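PDB 3E96: dihydrodipicolinate synthase, which probably catalyses the 4-hydroxy-tetrahydrodipicolinate synthase reaction, condensing pyruvate with aspartate semialdehyde on the way to lysine. Local coordinates for residues T21-R24 / S29-W32; F59-L64 / V277-V282. All blocks are in the same frame, centred on the assembly; numbering follows the deposited sequence.

Contact 1: T21-R24 / S29-W32; sequences TPFR and SIDW
Arg24 meets residues 29-32 with both its backbone and its side chain. Its amide N gives a nearly straight hydrogen bond to Ser29 O at 2.7 Å, and Asp31 N returns one to Pro22 O at 3.1 Å. Together they make the single antiparallel bridge that pairs Phe23 with Ile30. Each of these carbonyls also takes a CA-H...O contact, Pro22 O from Ile30 and Ser29 O from Phe23.

The arginine chain runs extended from CG to NE past Ser29, and Arg24 NH1 donates to Ser29 OG at 2.9 Å. The hydroxyl is also bonded to Asp27. NH1 makes a second, weak bond to Ile30 O. NH2 donates in the guanidinium plane to a water that accepts from Trp32 N as well and gives a long, weak bond back to Ile30 O, so the first amide of helix 32-43 is satisfied through solvent.

Asp31 packs over one guanidinium face, the carboxylate plane only 23° from it. Its OD2 lies well off the guanidinium plane, 3.5 Å from Arg24 NH2, so this salt bridge is electrostatic and not a directed hydrogen bond. The other oxygen, OD1, caps His34 N.

The apolar contacts come from Ile30: its CG1 reaches the edge of the Phe23 ring at CE1, 3.6 Å away, while Ile30 CG2 sits over the Trp32 ring and near Thr21 CG2. Thr21 O lies over the Phe23 ring and is bonded to Lys265; Thr21 OG1 is held by Glu70 and Ser57 O. The whole is a short hairpin-like loop, ending in an Asp N-cap, that joins the first strand of a TIM barrel to its first helix.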
loop_
_atom_site.group_PDB
_atom_site.type_symbol
_atom_site.label_atom_id
_atom_site.label_comp_id
_atom_site.label_asym_id
_atom_site.label_seq_id
_atom_site.Cartn_x
_atom_site.Cartn_y
_atom_site.Cartn_z
ATOM N N THR B 21 -4.836 -16.912 -5.290
ATOM C CA THR B 21 -5.954 -17.234 -4.413
ATOM C C THR B 21 -7.144 -17.209 -5.372
ATOM O O THR B 21 -7.592 -16.142 -5.799
ATOM C CB THR B 21 -6.187 -16.179 -3.314
ATOM O OG1 THR B 21 -5.013 -16.061 -2.499
ATOM C CG2 THR B 21 -7.366 -16.596 -2.430
ATOM N N PRO B 22 -7.652 -18.393 -5.754
ATOM C CA PRO B 22 -8.793 -18.458 -6.674
ATOM C C PRO B 22 -10.026 -17.778 -6.090
ATOM O O PRO B 22 -10.425 -18.083 -4.969
ATOM C CB PRO B 22 -9.013 -19.964 -6.855
ATOM C CG PRO B 22 -7.653 -20.549 -6.586
ATOM C CD PRO B 22 -7.178 -19.742 -5.407
ATOM N N PHE B 23 -10.622 -16.854 -6.843
ATOM C CA PHE B 23 -11.825 -16.164 -6.383
ATOM C C PHE B 23 -12.955 -16.453 -7.364
ATOM O O PHE B 23 -12.746 -16.433 -8.578
ATOM C CB PHE B 23 -11.619 -14.646 -6.323
ATOM C CG PHE B 23 -10.572 -14.200 -5.344
ATOM C CD1 PHE B 23 -10.646 -14.564 -4.005
ATOM C CD2 PHE B 23 -9.533 -13.364 -5.758
ATOM C CE1 PHE B 23 -9.702 -14.101 -3.087
ATOM C CE2 PHE B 23 -8.586 -12.896 -4.851
ATOM C CZ PHE B 23 -8.669 -13.264 -3.513
ATOM N N ARG B 24 -14.149 -16.709 -6.838
ATOM C CA ARG B 24 -15.303 -16.992 -7.687
ATOM C C ARG B 24 -15.791 -15.744 -8.406
ATOM O O ARG B 24 -15.863 -14.667 -7.819
ATOM C CB ARG B 24 -16.450 -17.567 -6.857
ATOM C CG ARG B 24 -16.128 -18.893 -6.202
ATOM C CD ARG B 24 -17.389 -19.563 -5.684
ATOM N NE ARG B 24 -17.124 -20.921 -5.220
ATOM C CZ ARG B 24 -16.562 -21.221 -4.053
ATOM N NH1 ARG B 24 -16.204 -20.257 -3.215
ATOM N NH2 ARG B 24 -16.357 -22.489 -3.728
ATOM N N SER B 29 -15.852 -14.902 -3.644
ATOM C CA SER B 29 -15.410 -15.721 -2.519
ATOM C C SER B 29 -14.269 -16.640 -2.936
ATOM O O SER B 29 -14.097 -16.945 -4.114
ATOM C CB SER B 29 -16.570 -16.559 -1.967
ATOM O OG SER B 29 -17.033 -17.488 -2.931
ATOM N N ILE B 30 -13.482 -17.073 -1.959
ATOM C CA ILE B 30 -12.358 -17.959 -2.223
ATOM C C ILE B 30 -12.849 -19.385 -2.485
ATOM O O ILE B 30 -13.688 -19.908 -1.748
ATOM C CB ILE B 30 -11.388 -17.989 -1.018
ATOM C CG1 ILE B 30 -10.869 -16.572 -0.736
ATOM C CG2 ILE B 30 -10.229 -18.932 -1.299
ATOM C CD1 ILE B 30 -10.024 -16.469 0.518
ATOM N N ASP B 31 -12.348 -20.000 -3.552
ATOM C CA ASP B 31 -12.715 -21.377 -3.855
ATOM C C ASP B 31 -11.531 -22.198 -3.374
ATOM O O ASP B 31 -10.513 -22.297 -4.060
ATOM C CB ASP B 31 -12.909 -21.594 -5.355
ATOM C CG ASP B 31 -13.435 -22.984 -5.671
ATOM O OD1 ASP B 31 -12.920 -23.960 -5.086
ATOM O OD2 ASP B 31 -14.358 -23.099 -6.506
ATOM N N TRP B 32 -11.666 -22.776 -2.187
ATOM C CA TRP B 32 -10.592 -23.558 -1.601
ATOM C C TRP B 32 -10.283 -24.836 -2.368
ATOM O O TRP B 32 -9.170 -25.353 -2.288
ATOM C CB TRP B 32 -10.915 -23.870 -0.142
ATOM C CG TRP B 32 -10.968 -22.641 0.718
ATOM C CD1 TRP B 32 -12.049 -22.165 1.403
ATOM C CD2 TRP B 32 -9.889 -21.734 0.989
ATOM N NE1 TRP B 32 -11.711 -21.019 2.088
ATOM C CE2 TRP B 32 -10.392 -20.732 1.850
ATOM C CE3 TRP B 32 -8.546 -21.671 0.586
ATOM C CZ2 TRP B 32 -9.598 -19.677 2.321
ATOM C CZ3 TRP B 32 -7.756 -20.619 1.055
ATOM C CH2 TRP B 32 -8.288 -19.639 1.913
HETATM O O HOH W 1 -14.561 -23.181 -1.261
#

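Contact 2: F59-L64 / V277-V282; sequences FYALSL and VTRAPV
Ala61 and Arg279 tie together two loops of the TIM-barrel fold: the one between strand 49-50 and helix 64-78, and the segment after helix 262-270 that leads to helix 287-299. Residues 59-61 form one 3-10 turn, closed by Leu62 N bonding to Phe59 O, and Ser63 then caps the start of helix 64-78.

The packing is slight. The methyl of Ala61 points at the other loop and lies 4.1 Å from CB of Arg279. Leu62 starts out in the other direction, but its CD2 swings back to lie 4.1 Å from Arg279 NH2 in plain van der Waals packing, the two side chains crossing at about a right angle.

Charge and polarity gather on the arginine. With CG anti to the carbonyl carbon (chi1 -85°) and the chain stretched out from CG to NE, the guanidinium travels past Ala61 to the start of helix 64-78, where NH1 forms a salt bridge with Glu66; NE donates instead to Gly28 O, in the loop before helix 32-43. The backbone N of Arg279 is held by Glu58 OE1, so several parts of the chain grip this one residue.

Within residues 277-282 the chain makes a type VIa turn around the cis peptide before Pro281, closed by Val282 N bonding to Arg279 O. Thr278 OG1 donates to Val282 O at 2.8 Å. The second subunit packs on Ala280 and Pro281.

One hydrogen bond joins the segments directly: Arg279 NH2 to Ala61 O, 2.9 Å long, with the oxygen in the guanidinium plane and the donor tilted 30° from the carbonyl plane.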
loop_
_atom_site.group_PDB
_atom_site.type_symbol
_atom_site.label_atom_id
_atom_site.label_comp_id
_atom_site.label_asym_id
_atom_site.label_seq_id
_atom_site.Cartn_x
_atom_site.Cartn_y
_atom_site.Cartn_z
ATOM N N PHE B 59 -2.755 -10.832 -1.551
ATOM C CA PHE B 59 -2.798 -10.659 -0.104
ATOM C C PHE B 59 -3.625 -9.460 0.364
ATOM O O PHE B 59 -4.478 -9.585 1.249
ATOM C CB PHE B 59 -1.359 -10.530 0.409
ATOM C CG PHE B 59 -1.254 -10.158 1.857
ATOM C CD1 PHE B 59 -1.704 -11.021 2.845
ATOM C CD2 PHE B 59 -0.667 -8.951 2.232
ATOM C CE1 PHE B 59 -1.570 -10.696 4.190
ATOM C CE2 PHE B 59 -0.529 -8.615 3.573
ATOM C CZ PHE B 59 -0.982 -9.491 4.556
ATOM N N TYR B 60 -3.381 -8.293 -0.225
ATOM C CA TYR B 60 -4.095 -7.090 0.182
ATOM C C TYR B 60 -5.582 -7.063 -0.149
ATOM O O TYR B 60 -6.310 -6.189 0.324
ATOM C CB TYR B 60 -3.388 -5.861 -0.385
ATOM C CG TYR B 60 -2.034 -5.658 0.259
ATOM C CD1 TYR B 60 -1.929 -5.398 1.624
ATOM C CD2 TYR B 60 -0.858 -5.766 -0.483
ATOM C CE1 TYR B 60 -0.691 -5.250 2.238
ATOM C CE2 TYR B 60 0.392 -5.619 0.122
ATOM C CZ TYR B 60 0.463 -5.360 1.486
ATOM O OH TYR B 60 1.687 -5.200 2.094
ATOM N N ALA B 61 -6.034 -8.024 -0.951
ATOM C CA ALA B 61 -7.454 -8.107 -1.302
ATOM C C ALA B 61 -8.161 -9.072 -0.345
ATOM O O ALA B 61 -9.371 -9.294 -0.442
ATOM C CB ALA B 61 -7.609 -8.587 -2.742
ATOM N N LEU B 62 -7.400 -9.643 0.584
ATOM C CA LEU B 62 -7.956 -10.579 1.561
ATOM C C LEU B 62 -8.201 -9.901 2.902
ATOM O O LEU B 62 -7.476 -8.986 3.286
ATOM C CB LEU B 62 -6.989 -11.747 1.797
ATOM C CG LEU B 62 -6.460 -12.559 0.611
ATOM C CD1 LEU B 62 -5.413 -13.549 1.118
ATOM C CD2 LEU B 62 -7.601 -13.287 -0.080
ATOM N N SER B 63 -9.227 -10.346 3.617
ATOM C CA SER B 63 -9.483 -9.795 4.941
ATOM C C SER B 63 -8.420 -10.466 5.811
ATOM O O SER B 63 -7.779 -11.427 5.374
ATOM C CB SER B 63 -10.872 -10.194 5.432
ATOM O OG SER B 63 -10.946 -11.596 5.616
ATOM N N LEU B 64 -8.220 -9.970 7.026
ATOM C CA LEU B 64 -7.226 -10.567 7.913
ATOM C C LEU B 64 -7.559 -12.027 8.186
ATOM O O LEU B 64 -6.670 -12.874 8.259
ATOM C CB LEU B 64 -7.157 -9.806 9.240
ATOM C CG LEU B 64 -6.565 -8.396 9.216
ATOM C CD1 LEU B 64 -6.512 -7.845 10.645
ATOM C CD2 LEU B 64 -5.160 -8.438 8.608
ATOM N N VAL B 277 -11.324 -15.486 -10.965
ATOM C CA VAL B 277 -10.952 -14.119 -11.313
ATOM C C VAL B 277 -10.196 -13.398 -10.203
ATOM O O VAL B 277 -9.997 -13.934 -9.112
ATOM C CB VAL B 277 -12.203 -13.276 -11.627
ATOM C CG1 VAL B 277 -12.945 -13.859 -12.816
ATOM C CG2 VAL B 277 -13.114 -13.232 -10.395
ATOM N N THR B 278 -9.771 -12.176 -10.500
ATOM C CA THR B 278 -9.079 -11.353 -9.516
ATOM C C THR B 278 -10.156 -10.558 -8.783
ATOM O O THR B 278 -11.301 -10.496 -9.238
ATOM C CB THR B 278 -8.101 -10.346 -10.184
ATOM O OG1 THR B 278 -8.779 -9.631 -11.229
ATOM C CG2 THR B 278 -6.887 -11.067 -10.760
ATOM N N ARG B 279 -9.803 -9.978 -7.642
ATOM C CA ARG B 279 -10.741 -9.151 -6.891
ATOM C C ARG B 279 -10.394 -7.689 -7.168
ATOM O O ARG B 279 -9.240 -7.366 -7.460
ATOM C CB ARG B 279 -10.618 -9.395 -5.382
ATOM C CG ARG B 279 -11.423 -10.570 -4.833
ATOM C CD ARG B 279 -11.287 -10.650 -3.313
ATOM N NE ARG B 279 -12.046 -11.763 -2.744
ATOM C CZ ARG B 279 -11.995 -12.136 -1.470
ATOM N NH1 ARG B 279 -12.720 -13.167 -1.050
ATOM N NH2 ARG B 279 -11.222 -11.484 -0.611
ATOM N N ALA B 280 -11.390 -6.810 -7.102
ATOM C CA ALA B 280 -11.128 -5.385 -7.287
ATOM C C ALA B 280 -10.061 -5.145 -6.218
ATOM O O ALA B 280 -10.117 -5.761 -5.156
ATOM C CB ALA B 280 -12.384 -4.573 -6.977
ATOM N N PRO B 281 -9.127 -4.203 -6.436
ATOM C CA PRO B 281 -8.896 -3.278 -7.552
ATOM C C PRO B 281 -8.366 -3.750 -8.912
ATOM O O PRO B 281 -7.734 -2.969 -9.623
ATOM C CB PRO B 281 -7.982 -2.230 -6.926
ATOM C CG PRO B 281 -7.103 -3.076 -6.051
ATOM C CD PRO B 281 -8.104 -4.013 -5.388
ATOM N N VAL B 282 -8.590 -5.006 -9.277
ATOM C CA VAL B 282 -8.175 -5.468 -10.601
ATOM C C VAL B 282 -9.333 -6.258 -11.195
ATOM O O VAL B 282 -9.854 -7.165 -10.554
ATOM C CB VAL B 282 -6.919 -6.371 -10.570
ATOM C CG1 VAL B 282 -6.675 -6.961 -11.967
ATOM C CG2 VAL B 282 -5.697 -5.555 -10.150
#

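Overall arrangement
Both contacts are partly buried and lie on the same side of the chain's centre, with centres about 10 Å apart. Contact 1 is local, folding one strand-to-helix loop back on itself through backbone bonds, with an exposed arginine on its outer side. Contact 2 joins loops more than 200 residues apart, resting on one arginine's reach, and it lies against the second subunit, which does not touch contact 1. The two meet directly: Phe23 O probably accepts a hydrogen bond from Val277 N, and the Phe23 ring packs on Arg279 and Leu62. Contact 1 comes closer to Thr56, predicted to bind pyruvate: the side chain of Thr21 is about 8 Å from that of Thr56, and that of Leu62 about 11 Å.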